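Local coordinates for protein peptide chain release factor RF2 (Thermus thermophilus, PDB 2IHR) that directs the termination of translation at the stop codons UGA and UAA, bringing its GGQ peptide-hydrolysis motif to the ribosomal peptidyl-transferase centre, at residues Phe109-Lys114 and Val210-Asp215; Ala144-Phe149 and Asp338-Asp343; Leu179-Ala184 and Ala347-Lys352; Glu217-Leu222 and Leu279-Tyr284. All blocks are in the same frame, centred on the assembly; numbering follows the deposited sequence.

Contact 1 of 4, residues Phe109-Lys114 and Val210-Asp215; sequences FPHAEK and VIPEVD
Lys114 and Asp215 form the charged part of this contact. Lys114 NZ lies 2.8 Å from Asp215 OD1 in a salt bridge, although the hydrogen bond within it is weak. Asp215 OD2 is 3.1 Å from the same Lys114 NZ, so the ammonium group faces both carboxylate oxygens. The two side chains meet at about a right angle. A bend in the lysine chain (chi2 90°) carries it along the backbone of 213-215. On the way Lys114 CG passes 3.0 Å from Glu213 O, a close carbon-to-oxygen approach.

The backbone of Lys114 has its own partners. Lys114 N donates to His111 O at 2.6 Å and closes a type I beta turn from His111 to Lys114. Lys114 also shares a backbone hydrogen bond with Tyr177. This turn leads from helix 92-106 into strand 115-122 of the mixed sheet. Strand 201-213 is the antiparallel neighbour of that strand. There backbone hydrogen bonding joins Ile211 to Ile117, and Glu213 to Asn115.

Pro212 has no N-H to offer and takes part through its ring carbons. Pro212 CG is 3.6 Å from His111 CB, where the histidine side chain crosses the proline at about a right angle. Val214 CG1 stands beside its own backbone N (chi1 -58°) and meets one face of the His111 imidazole in a CH-pi contact, 4.0 Å from the ring centroid and 22° off the normal. Lys114 CD lies at the imidazole edge, in its plane. Tyr284 of helix 268-294 also touches Val214.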
loop_
_atom_site.group_PDB
_atom_site.type_symbol
_atom_site.label_atom_id
_atom_site.label_comp_id
_atom_site.label_asym_id
_atom_site.label_seq_id
_atom_site.Cartn_x
_atom_site.Cartn_y
_atom_site.Cartn_z
ATOM N N PHE A 109 -10.008 -3.776 0.593
ATOM C CA PHE A 109 -10.669 -2.717 -0.157
ATOM C C PHE A 109 -11.353 -3.269 -1.445
ATOM O O PHE A 109 -12.587 -3.551 -1.392
ATOM C CB PHE A 109 -9.832 -1.438 -0.392
ATOM C CG PHE A 109 -8.522 -1.359 0.368
ATOM C CD1 PHE A 109 -7.314 -1.304 -0.337
ATOM C CD2 PHE A 109 -8.477 -1.360 1.753
ATOM C CE1 PHE A 109 -6.100 -1.266 0.294
ATOM C CE2 PHE A 109 -7.231 -1.319 2.436
ATOM C CZ PHE A 109 -6.042 -1.271 1.690
ATOM N N PRO A 110 -10.672 -3.556 -2.566
ATOM C CA PRO A 110 -9.634 -3.775 -3.564
ATOM C C PRO A 110 -8.310 -4.303 -3.231
ATOM O O PRO A 110 -7.988 -4.538 -2.079
ATOM C CB PRO A 110 -9.593 -2.437 -4.295
ATOM C CG PRO A 110 -11.034 -2.375 -4.581
ATOM C CD PRO A 110 -11.570 -2.528 -3.166
ATOM N N HIS A 111 -7.574 -4.473 -4.321
ATOM C CA HIS A 111 -6.229 -5.032 -4.396
ATOM C C HIS A 111 -5.239 -4.971 -3.230
ATOM O O HIS A 111 -4.044 -5.208 -3.424
ATOM C CB HIS A 111 -5.563 -4.479 -5.642
ATOM C CG HIS A 111 -6.421 -4.562 -6.868
ATOM N ND1 HIS A 111 -7.257 -3.538 -7.280
ATOM C CD2 HIS A 111 -6.568 -5.556 -7.775
ATOM C CE1 HIS A 111 -7.876 -3.904 -8.387
ATOM N NE2 HIS A 111 -7.477 -5.121 -8.707
ATOM N N ALA A 112 -5.745 -4.641 -2.046
ATOM C CA ALA A 112 -4.984 -4.558 -0.824
ATOM C C ALA A 112 -3.970 -5.700 -0.731
ATOM O O ALA A 112 -2.871 -5.551 -0.185
ATOM C CB ALA A 112 -5.935 -4.636 0.325
ATOM N N GLU A 113 -4.367 -6.840 -1.266
ATOM C CA GLU A 113 -3.569 -8.054 -1.290
ATOM C C GLU A 113 -2.352 -7.998 -2.241
ATOM O O GLU A 113 -1.292 -8.598 -1.987
ATOM C CB GLU A 113 -4.507 -9.160 -1.725
ATOM C CG GLU A 113 -5.530 -8.604 -2.717
ATOM C CD GLU A 113 -6.112 -9.657 -3.620
ATOM O OE1 GLU A 113 -5.504 -10.749 -3.714
ATOM O OE2 GLU A 113 -7.165 -9.389 -4.247
ATOM N N LYS A 114 -2.515 -7.286 -3.349
ATOM C CA LYS A 114 -1.467 -7.198 -4.359
ATOM C C LYS A 114 -0.159 -6.515 -3.986
ATOM O O LYS A 114 -0.090 -5.706 -3.061
ATOM C CB LYS A 114 -2.024 -6.551 -5.644
ATOM C CG LYS A 114 -2.397 -7.553 -6.758
ATOM C CD LYS A 114 -3.854 -8.036 -6.673
ATOM C CE LYS A 114 -4.174 -9.108 -7.727
ATOM N NZ LYS A 114 -5.643 -9.231 -8.008
ATOM N N VAL A 210 1.612 5.218 -4.792
ATOM C CA VAL A 210 1.436 3.792 -4.645
ATOM C C VAL A 210 0.154 3.361 -5.377
ATOM O O VAL A 210 -0.926 3.900 -5.109
ATOM C CB VAL A 210 1.266 3.391 -3.137
ATOM C CG1 VAL A 210 1.549 1.877 -2.929
ATOM C CG2 VAL A 210 2.178 4.224 -2.294
ATOM N N ILE A 211 0.287 2.399 -6.297
ATOM C CA ILE A 211 -0.834 1.819 -7.050
ATOM C C ILE A 211 -0.590 0.294 -7.004
ATOM O O ILE A 211 0.529 -0.156 -6.778
ATOM C CB ILE A 211 -0.807 2.276 -8.492
ATOM C CG1 ILE A 211 0.409 1.646 -9.178
ATOM C CG2 ILE A 211 -0.853 3.828 -8.558
ATOM C CD1 ILE A 211 0.641 2.102 -10.562
ATOM N N PRO A 212 -1.613 -0.530 -7.220
ATOM C CA PRO A 212 -1.240 -1.960 -7.135
ATOM C C PRO A 212 -0.853 -2.684 -8.423
ATOM O O PRO A 212 -1.425 -2.392 -9.490
ATOM C CB PRO A 212 -2.478 -2.607 -6.521
ATOM C CG PRO A 212 -3.593 -1.823 -7.151
ATOM C CD PRO A 212 -3.079 -0.346 -7.156
ATOM N N GLU A 213 0.114 -3.614 -8.309
ATOM C CA GLU A 213 0.524 -4.469 -9.437
ATOM C C GLU A 213 -0.487 -5.620 -9.466
ATOM O O GLU A 213 -0.373 -6.619 -8.731
ATOM C CB GLU A 213 1.918 -5.072 -9.274
ATOM C CG GLU A 213 1.974 -6.514 -9.817
ATOM C CD GLU A 213 3.376 -7.071 -9.950
ATOM O OE1 GLU A 213 3.819 -7.855 -9.060
ATOM O OE2 GLU A 213 4.026 -6.713 -10.965
ATOM N N VAL A 214 -1.480 -5.448 -10.325
ATOM C CA VAL A 214 -2.576 -6.382 -10.536
ATOM C C VAL A 214 -2.226 -7.670 -11.304
ATOM O O VAL A 214 -1.047 -7.968 -11.579
ATOM C CB VAL A 214 -3.676 -5.661 -11.270
ATOM C CG1 VAL A 214 -4.138 -4.433 -10.463
ATOM C CG2 VAL A 214 -3.141 -5.213 -12.587
ATOM N N ASP A 215 -3.262 -8.393 -11.713
ATOM C CA ASP A 215 -3.059 -9.684 -12.345
ATOM C C ASP A 215 -2.969 -9.889 -13.848
ATOM O O ASP A 215 -3.233 -10.992 -14.324
ATOM C CB ASP A 215 -4.075 -10.666 -11.753
ATOM C CG ASP A 215 -5.232 -9.963 -11.042
ATOM O OD1 ASP A 215 -5.173 -8.738 -10.760
ATOM O OD2 ASP A 215 -6.216 -10.652 -10.732
#

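Contact 2 of 4, residues Ala144-Phe149 and Asp338-Asp343; sequences AERQGF and DGDLMD
Arg146 reaches across to Asp338, Gly339 and Asp340, and so links two chain reversals that follow helices. Each reversal is a Schellman motif. Gly148 is the C-prime residue after helix 127-145, and Gly339 has the same role after helix 333-336. Both glycines have positive phi.

The CB of Arg146 points toward the other segment. CG stands between the backbone N and the carbonyl carbon (chi1 56°), and CD continues outward. Arg146 CD is the first atom to touch, 3.6 Å from Gly339 C. The chain then bends (chi3 80°), which lays the guanidinium flat over the backbone of Gly339 and Asp340. Arg146 NE is also 3.6 Å from Gly339 C. Arg146 CZ is 3.5 Å from Asp340 N, which sits over the centre of one guanidinium face. Arg146 NH1 packs 3.4 Å from Asp340 CB. The Asp340 carboxylate turns away and pairs with Arg330 instead.

NH2 has two acceptors on one residue. Arg146 NH2 makes a salt bridge with Asp338 OD2 at 2.6 Å, and that oxygen lies at the guanidinium edge, in plane. Arg146 NH2 also gives a weak hydrogen bond to Asp338 O at 2.9 Å. The carboxylate is turned nearly at right angles to the guanidinium, with 85° between the planes. Asp338 OD1 also makes a salt bridge with Arg142, so the carboxylate serves both arginines. The shared carboxylate probably offsets the closeness of the two like charges.

Farther along, Met342 begins helix 342-353, and its side chain packs on Phe143. The Gln147 chain bends at chi2 and crosses that methionine, with Gln147 OE1 3.5 Å from Met342 SD.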
loop_
_atom_site.group_PDB
_atom_site.type_symbol
_atom_site.label_atom_id
_atom_site.label_comp_id
_atom_site.label_asym_id
_atom_site.label_seq_id
_atom_site.Cartn_x
_atom_site.Cartn_y
_atom_site.Cartn_z
ATOM N N ALA A 144 10.170 -2.378 3.984
ATOM C CA ALA A 144 9.964 -3.648 3.307
ATOM C C ALA A 144 10.857 -4.701 3.975
ATOM O O ALA A 144 10.414 -5.776 4.354
ATOM C CB ALA A 144 10.323 -3.491 1.830
ATOM N N GLU A 145 12.120 -4.344 4.105
ATOM C CA GLU A 145 13.154 -5.154 4.725
ATOM C C GLU A 145 12.589 -5.848 5.967
ATOM O O GLU A 145 12.515 -7.070 6.022
ATOM C CB GLU A 145 14.303 -4.211 5.118
ATOM C CG GLU A 145 15.719 -4.744 5.119
ATOM C CD GLU A 145 16.756 -3.602 4.956
ATOM O OE1 GLU A 145 16.765 -2.929 3.874
ATOM O OE2 GLU A 145 17.554 -3.375 5.909
ATOM N N ARG A 146 12.179 -5.052 6.951
ATOM C CA ARG A 146 11.653 -5.565 8.204
ATOM C C ARG A 146 10.260 -6.178 8.151
ATOM O O ARG A 146 9.678 -6.557 9.173
ATOM C CB ARG A 146 11.721 -4.473 9.295
ATOM C CG ARG A 146 11.024 -3.139 8.989
ATOM C CD ARG A 146 11.009 -2.192 10.214
ATOM N NE ARG A 146 12.269 -1.462 10.443
ATOM C CZ ARG A 146 12.620 -0.963 11.636
ATOM N NH1 ARG A 146 11.823 -1.123 12.688
ATOM N NH2 ARG A 146 13.742 -0.267 11.792
ATOM N N GLN A 147 9.726 -6.334 6.960
ATOM C CA GLN A 147 8.397 -6.900 6.879
ATOM C C GLN A 147 8.408 -8.218 6.099
ATOM O O GLN A 147 7.400 -8.912 5.992
ATOM C CB GLN A 147 7.472 -5.873 6.229
ATOM C CG GLN A 147 6.094 -5.860 6.808
ATOM C CD GLN A 147 6.073 -5.233 8.166
ATOM O OE1 GLN A 147 5.066 -5.285 8.892
ATOM N NE2 GLN A 147 7.191 -4.611 8.527
ATOM N N GLY A 148 9.575 -8.560 5.575
ATOM C CA GLY A 148 9.701 -9.767 4.794
ATOM C C GLY A 148 9.162 -9.575 3.390
ATOM O O GLY A 148 8.479 -10.442 2.858
ATOM N N PHE A 149 9.445 -8.427 2.791
ATOM C CA PHE A 149 8.991 -8.165 1.435
ATOM C C PHE A 149 10.241 -7.992 0.600
ATOM O O PHE A 149 11.279 -7.582 1.103
ATOM C CB PHE A 149 8.154 -6.883 1.330
ATOM C CG PHE A 149 6.868 -6.901 2.116
ATOM C CD1 PHE A 149 6.304 -8.102 2.561
ATOM C CD2 PHE A 149 6.167 -5.706 2.337
ATOM C CE1 PHE A 149 5.029 -8.115 3.213
ATOM C CE2 PHE A 149 4.907 -5.696 2.983
ATOM C CZ PHE A 149 4.331 -6.897 3.418
ATOM N N ASP A 338 13.599 4.693 9.805
ATOM C CA ASP A 338 14.382 3.528 9.573
ATOM C C ASP A 338 13.507 2.296 9.272
ATOM O O ASP A 338 13.977 1.152 9.268
ATOM C CB ASP A 338 15.253 3.378 10.805
ATOM C CG ASP A 338 16.073 2.129 10.806
ATOM O OD1 ASP A 338 16.997 1.946 9.972
ATOM O OD2 ASP A 338 15.753 1.342 11.686
ATOM N N GLY A 339 12.221 2.548 9.029
ATOM C CA GLY A 339 11.315 1.496 8.681
ATOM C C GLY A 339 10.142 1.276 9.606
ATOM O O GLY A 339 9.061 0.793 9.187
ATOM N N ASP A 340 10.302 1.605 10.875
ATOM C CA ASP A 340 9.199 1.333 11.791
ATOM C C ASP A 340 7.952 2.205 11.481
ATOM O O ASP A 340 7.739 3.262 12.103
ATOM C CB ASP A 340 9.742 1.524 13.203
ATOM C CG ASP A 340 8.666 1.506 14.284
ATOM O OD1 ASP A 340 7.639 0.764 14.121
ATOM O OD2 ASP A 340 8.882 2.236 15.302
ATOM N N LEU A 341 7.111 1.726 10.560
ATOM C CA LEU A 341 5.912 2.448 10.130
ATOM C C LEU A 341 4.524 1.940 10.515
ATOM O O LEU A 341 3.508 2.659 10.364
ATOM C CB LEU A 341 5.905 2.517 8.612
ATOM C CG LEU A 341 7.092 3.125 7.917
ATOM C CD1 LEU A 341 6.902 3.029 6.368
ATOM C CD2 LEU A 341 7.267 4.510 8.453
ATOM N N MET A 342 4.449 0.716 11.003
ATOM C CA MET A 342 3.156 0.145 11.272
ATOM C C MET A 342 2.098 0.964 11.955
ATOM O O MET A 342 0.942 0.945 11.548
ATOM C CB MET A 342 3.328 -1.184 11.998
ATOM C CG MET A 342 3.901 -2.278 11.112
ATOM S SD MET A 342 3.055 -2.469 9.503
ATOM C CE MET A 342 1.335 -2.431 9.948
ATOM N N ASP A 343 2.454 1.686 12.996
ATOM C CA ASP A 343 1.436 2.433 13.722
ATOM C C ASP A 343 0.905 3.617 12.940
ATOM O O ASP A 343 -0.231 4.058 13.161
ATOM C CB ASP A 343 1.968 2.843 15.111
ATOM C CG ASP A 343 3.064 3.925 15.072
ATOM O OD1 ASP A 343 3.832 4.047 14.082
ATOM O OD2 ASP A 343 3.165 4.663 16.091
#

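Contact 3 of 4, residues Leu179-Ala184 and Ala347-Lys352; sequences LLSPEA and AGLEWK
Pro182 packs against Gly348 and Leu349, where helix 342-353 lies beside the 3-10 turn that follows helix 176-180. This turn leads into strand 185-190 of the mixed sheet. The contact therefore joins the C-terminal helix to the chain just before a sheet strand, in the buried part of the molecule.

The apolar contacts centre on the proline ring. Leu349 CG stands beside its own backbone N (chi1 -72°), and its CD2 meets the CG-CD side of the Pro182 ring. Leu349 CD2 is 4.0 Å from Pro182 CD and 4.1 Å from Pro182 CG. The same Leu349 CD2 methyl lies 4.1 Å from Ser181 OG. That hydroxyl is hydrogen-bonded to Gly178 O, one turn back, so its polar need is met there. Leu107 also touches Leu349, and Ile345 touches Pro182.

A second group is side chain against backbone. Pro182 CB faces the helix at Gly348 and lies 4.0 Å from Gly348 C. With no side chain on Gly348, the backbones come close: Pro182 CA and Gly348 CA are 5.5 Å apart. The Lys352 chain is extended beyond CG, which lays Lys352 CE 4.0 Å from Pro182 CA.

Polar atoms approach only loosely across this interface. The carbonyl of Pro182 and the carboxylate of Glu183 find partners elsewhere, in Arg325 and in Arg312 and Tyr140. Lys352 NZ stays 3.6 Å from Ser181 O.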
loop_
_atom_site.group_PDB
_atom_site.type_symbol
_atom_site.label_atom_id
_atom_site.label_comp_id
_atom_site.label_asym_id
_atom_site.label_seq_id
_atom_site.Cartn_x
_atom_site.Cartn_y
_atom_site.Cartn_z
ATOM N N LEU A 179 -1.038 -2.088 2.772
ATOM C CA LEU A 179 -0.257 -1.453 3.835
ATOM C C LEU A 179 0.374 -0.143 3.407
ATOM O O LEU A 179 0.276 0.845 4.112
ATOM C CB LEU A 179 0.865 -2.377 4.308
ATOM C CG LEU A 179 0.340 -3.666 4.940
ATOM C CD1 LEU A 179 1.519 -4.570 5.280
ATOM C CD2 LEU A 179 -0.473 -3.344 6.187
ATOM N N LEU A 180 1.037 -0.153 2.258
ATOM C CA LEU A 180 1.706 1.019 1.741
ATOM C C LEU A 180 0.752 2.070 1.171
ATOM O O LEU A 180 1.120 3.250 1.014
ATOM C CB LEU A 180 2.683 0.595 0.646
ATOM C CG LEU A 180 3.969 0.028 1.208
ATOM C CD1 LEU A 180 4.954 -0.476 0.120
ATOM C CD2 LEU A 180 4.575 1.155 2.061
ATOM N N SER A 181 -0.462 1.639 0.862
ATOM C CA SER A 181 -1.424 2.516 0.237
ATOM C C SER A 181 -1.728 3.862 0.940
ATOM O O SER A 181 -1.837 4.882 0.281
ATOM C CB SER A 181 -2.706 1.710 -0.102
ATOM O OG SER A 181 -3.531 1.383 1.013
ATOM N N PRO A 182 -1.807 3.893 2.278
ATOM C CA PRO A 182 -2.104 5.159 2.949
ATOM C C PRO A 182 -0.911 6.088 3.053
ATOM O O PRO A 182 -0.949 7.111 3.749
ATOM C CB PRO A 182 -2.558 4.704 4.316
ATOM C CG PRO A 182 -1.649 3.521 4.577
ATOM C CD PRO A 182 -1.720 2.792 3.257
ATOM N N GLU A 183 0.153 5.732 2.357
ATOM C CA GLU A 183 1.370 6.510 2.391
ATOM C C GLU A 183 1.465 7.432 1.185
ATOM O O GLU A 183 2.296 8.348 1.127
ATOM C CB GLU A 183 2.560 5.536 2.410
ATOM C CG GLU A 183 2.701 4.767 3.709
ATOM C CD GLU A 183 3.074 5.665 4.895
ATOM O OE1 GLU A 183 4.185 6.270 4.870
ATOM O OE2 GLU A 183 2.247 5.763 5.843
ATOM N N ALA A 184 0.641 7.154 0.184
ATOM C CA ALA A 184 0.632 7.981 -1.005
ATOM C C ALA A 184 0.243 9.421 -0.587
ATOM O O ALA A 184 -0.704 9.641 0.153
ATOM C CB ALA A 184 -0.346 7.417 -1.960
ATOM N N ALA A 347 -3.203 3.524 11.374
ATOM C CA ALA A 347 -3.931 4.749 11.620
ATOM C C ALA A 347 -4.397 5.372 10.347
ATOM O O ALA A 347 -5.428 6.002 10.328
ATOM C CB ALA A 347 -3.061 5.739 12.402
ATOM N N GLY A 348 -3.621 5.210 9.290
ATOM C CA GLY A 348 -3.994 5.796 8.021
ATOM C C GLY A 348 -5.117 5.005 7.407
ATOM O O GLY A 348 -6.081 5.583 6.846
ATOM N N LEU A 349 -4.982 3.678 7.514
ATOM C CA LEU A 349 -5.984 2.761 7.005
ATOM C C LEU A 349 -7.317 3.073 7.665
ATOM O O LEU A 349 -8.358 3.121 6.999
ATOM C CB LEU A 349 -5.583 1.306 7.275
ATOM C CG LEU A 349 -4.420 0.813 6.397
ATOM C CD1 LEU A 349 -4.079 -0.634 6.730
ATOM C CD2 LEU A 349 -4.772 0.913 4.939
ATOM N N GLU A 350 -7.309 3.292 8.971
ATOM C CA GLU A 350 -8.569 3.627 9.626
ATOM C C GLU A 350 -9.084 4.999 9.136
ATOM O O GLU A 350 -10.257 5.193 8.906
ATOM C CB GLU A 350 -8.402 3.633 11.147
ATOM C CG GLU A 350 -7.850 2.314 11.716
ATOM C CD GLU A 350 -7.491 2.407 13.205
ATOM O OE1 GLU A 350 -6.514 1.741 13.649
ATOM O OE2 GLU A 350 -8.200 3.150 13.927
ATOM N N TRP A 351 -8.212 5.959 8.955
ATOM C CA TRP A 351 -8.692 7.245 8.508
ATOM C C TRP A 351 -9.303 7.163 7.095
ATOM O O TRP A 351 -10.227 7.920 6.742
ATOM C CB TRP A 351 -7.543 8.233 8.537
ATOM C CG TRP A 351 -7.873 9.552 8.009
ATOM C CD1 TRP A 351 -8.335 10.637 8.719
ATOM C CD2 TRP A 351 -7.662 10.001 6.673
ATOM N NE1 TRP A 351 -8.404 11.754 7.889
ATOM C CE2 TRP A 351 -8.002 11.387 6.632
ATOM C CE3 TRP A 351 -7.218 9.375 5.505
ATOM C CZ2 TRP A 351 -7.911 12.154 5.462
ATOM C CZ3 TRP A 351 -7.125 10.142 4.325
ATOM C CH2 TRP A 351 -7.476 11.531 4.320
ATOM N N LYS A 352 -8.771 6.244 6.291
ATOM C CA LYS A 352 -9.247 6.070 4.930
ATOM C C LYS A 352 -10.543 5.280 4.893
ATOM O O LYS A 352 -11.451 5.579 4.102
ATOM C CB LYS A 352 -8.192 5.374 4.082
ATOM C CG LYS A 352 -7.128 6.314 3.620
ATOM C CD LYS A 352 -6.497 5.838 2.344
ATOM C CE LYS A 352 -5.567 6.920 1.816
ATOM N NZ LYS A 352 -5.012 6.611 0.457
#

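Contact 4 of 4, residues Glu217-Leu222 and Leu279-Tyr284; sequences EVEVVL and LKARLY
Two torsions set the polar groups of Glu219 and Lys280. Glu219 CG lies anti to its carbonyl carbon (chi1 -71°), and the extended chain beyond it sends the carboxylate to the helix. Glu219 OE2 comes 3.2 Å from Lys280 CB. Glu219 OE2 is also 2.9 Å from Ala281 N, at an angle too poor for a hydrogen bond. The Lys280 chain bends at its end (chi4 -109°), which directs NZ to the backbone of the loop. Lys280 NZ donates to Val220 O at 2.9 Å, nearly in line with the carbonyl (C=O...N angle 168°).

The segment 217-222 runs between strand 201-213 of the mixed sheet and strand 227-232, within the RF-1 domain. Helix 268-294 packs there on a three-stranded antiparallel sheet. The loop between strands 227-232 and 248-253 carries the GGQ motif.

Apolar contacts lie at both ends of the segment. Leu222 CD1 meets Leu279 CD1 at 3.8 Å, and Leu222 CD2 meets Leu283 CD1 at 4.2 Å. His253 touches all three leucines. At the other end Val218 CG1 lies obliquely to the phenol of Tyr284, 3.8 Å from Tyr284 CE1.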
loop_
_atom_site.group_PDB
_atom_site.type_symbol
_atom_site.label_atom_id
_atom_site.label_comp_id
_atom_site.label_asym_id
_atom_site.label_seq_id
_atom_site.Cartn_x
_atom_site.Cartn_y
_atom_site.Cartn_z
ATOM N N GLU A 217 -4.374 -10.265 -16.256
ATOM C CA GLU A 217 -5.494 -10.907 -16.922
ATOM C C GLU A 217 -6.546 -9.823 -16.928
ATOM O O GLU A 217 -7.306 -9.661 -17.901
ATOM C CB GLU A 217 -6.032 -12.101 -16.121
ATOM C CG GLU A 217 -5.276 -13.395 -16.337
ATOM C CD GLU A 217 -3.960 -13.448 -15.570
ATOM O OE1 GLU A 217 -2.877 -13.407 -16.195
ATOM O OE2 GLU A 217 -4.014 -13.532 -14.329
ATOM N N VAL A 218 -6.586 -9.079 -15.831
ATOM C CA VAL A 218 -7.546 -8.002 -15.686
ATOM C C VAL A 218 -7.023 -6.732 -16.338
ATOM O O VAL A 218 -7.721 -5.718 -16.410
ATOM C CB VAL A 218 -7.834 -7.765 -14.209
ATOM C CG1 VAL A 218 -8.777 -6.588 -14.040
ATOM C CG2 VAL A 218 -8.448 -9.037 -13.609
ATOM N N GLU A 219 -5.784 -6.813 -16.822
ATOM C CA GLU A 219 -5.112 -5.692 -17.483
ATOM C C GLU A 219 -5.284 -5.787 -18.993
ATOM O O GLU A 219 -5.380 -6.891 -19.544
ATOM C CB GLU A 219 -3.608 -5.690 -17.167
ATOM C CG GLU A 219 -3.252 -5.300 -15.749
ATOM C CD GLU A 219 -1.756 -5.368 -15.468
ATOM O OE1 GLU A 219 -1.159 -6.449 -15.656
ATOM O OE2 GLU A 219 -1.173 -4.341 -15.049
ATOM N N VAL A 220 -5.314 -4.631 -19.655
ATOM C CA VAL A 220 -5.450 -4.580 -21.107
ATOM C C VAL A 220 -4.307 -5.325 -21.781
ATOM O O VAL A 220 -3.410 -5.870 -21.118
ATOM C CB VAL A 220 -5.448 -3.130 -21.650
ATOM C CG1 VAL A 220 -6.858 -2.589 -21.688
ATOM C CG2 VAL A 220 -4.559 -2.250 -20.791
ATOM N N VAL A 221 -4.358 -5.351 -23.109
ATOM C CA VAL A 221 -3.345 -6.015 -23.915
ATOM C C VAL A 221 -2.701 -4.951 -24.785
ATOM O O VAL A 221 -3.358 -4.020 -25.261
ATOM C CB VAL A 221 -3.958 -7.104 -24.793
ATOM C CG1 VAL A 221 -2.947 -8.207 -24.997
ATOM C CG2 VAL A 221 -5.245 -7.640 -24.149
ATOM N N LEU A 222 -1.407 -5.087 -25.002
ATOM C CA LEU A 222 -0.721 -4.060 -25.761
ATOM C C LEU A 222 -0.354 -4.329 -27.214
ATOM O O LEU A 222 0.149 -5.408 -27.588
ATOM C CB LEU A 222 0.526 -3.606 -24.986
ATOM C CG LEU A 222 0.339 -2.872 -23.649
ATOM C CD1 LEU A 222 1.706 -2.705 -22.976
ATOM C CD2 LEU A 222 -0.359 -1.515 -23.873
ATOM N N LEU A 279 3.935 -0.588 -16.555
ATOM C CA LEU A 279 3.151 0.220 -17.488
ATOM C C LEU A 279 1.692 -0.194 -17.554
ATOM O O LEU A 279 0.769 0.642 -17.507
ATOM C CB LEU A 279 3.741 0.143 -18.896
ATOM C CG LEU A 279 3.260 1.203 -19.905
ATOM C CD1 LEU A 279 2.594 0.520 -21.093
ATOM C CD2 LEU A 279 2.305 2.207 -19.243
ATOM N N LYS A 280 1.477 -1.489 -17.668
ATOM C CA LYS A 280 0.122 -1.972 -17.762
ATOM C C LYS A 280 -0.679 -1.487 -16.554
ATOM O O LYS A 280 -1.773 -0.904 -16.689
ATOM C CB LYS A 280 0.118 -3.510 -17.868
ATOM C CG LYS A 280 0.154 -4.077 -19.320
ATOM C CD LYS A 280 0.568 -5.551 -19.337
ATOM C CE LYS A 280 0.032 -6.312 -20.522
ATOM N NZ LYS A 280 -1.046 -7.273 -20.126
ATOM N N ALA A 281 -0.105 -1.709 -15.374
ATOM C CA ALA A 281 -0.715 -1.331 -14.100
ATOM C C ALA A 281 -0.987 0.165 -13.920
ATOM O O ALA A 281 -1.870 0.555 -13.159
ATOM C CB ALA A 281 0.148 -1.807 -13.002
ATOM N N ARG A 282 -0.209 1.000 -14.595
ATOM C CA ARG A 282 -0.403 2.438 -14.513
ATOM C C ARG A 282 -1.585 2.873 -15.380
ATOM O O ARG A 282 -2.280 3.838 -15.076
ATOM C CB ARG A 282 0.865 3.146 -14.951
ATOM C CG ARG A 282 2.015 2.981 -13.975
ATOM C CD ARG A 282 3.154 3.887 -14.341
ATOM N NE ARG A 282 2.599 5.211 -14.494
ATOM C CZ ARG A 282 3.230 6.235 -15.051
ATOM N NH1 ARG A 282 4.471 6.127 -15.528
ATOM N NH2 ARG A 282 2.588 7.387 -15.114
ATOM N N LEU A 283 -1.794 2.145 -16.471
ATOM C CA LEU A 283 -2.894 2.417 -17.378
ATOM C C LEU A 283 -4.150 1.967 -16.655
ATOM O O LEU A 283 -5.176 2.641 -16.680
ATOM C CB LEU A 283 -2.697 1.615 -18.660
ATOM C CG LEU A 283 -1.519 2.069 -19.528
ATOM C CD1 LEU A 283 -1.150 1.012 -20.570
ATOM C CD2 LEU A 283 -1.909 3.397 -20.178
ATOM N N TYR A 284 -4.051 0.816 -16.005
ATOM C CA TYR A 284 -5.151 0.258 -15.234
ATOM C C TYR A 284 -5.614 1.253 -14.162
ATOM O O TYR A 284 -6.789 1.328 -13.801
ATOM C CB TYR A 284 -4.679 -1.009 -14.537
ATOM C CG TYR A 284 -5.757 -1.655 -13.722
ATOM C CD1 TYR A 284 -6.788 -2.375 -14.332
ATOM C CD2 TYR A 284 -5.759 -1.559 -12.344
ATOM C CE1 TYR A 284 -7.794 -2.991 -13.577
ATOM C CE2 TYR A 284 -6.767 -2.171 -11.577
ATOM C CZ TYR A 284 -7.769 -2.885 -12.206
ATOM O OH TYR A 284 -8.697 -3.536 -11.460
#

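How the contacts relate
From the N terminus, contact 1 opens first, followed by contacts 2 and 3. Contact 1 closes at 210-215, while the other two are still open, so it crosses both. Contact 4 then opens and closes at 217-222 and 279-284. It is in series with contact 1 and nested inside the loops of contacts 2 and 3. Those two close last, through helix 342-353 and the turn before it, and cross each other. Contact 1 touches contact 3 through Phe109 and Val210, and contact 4 through His111 and Val214. Contacts 2 and 3 meet at Leu179. Together they tie the mixed sheet to the C-terminal helix and to helix 268-294.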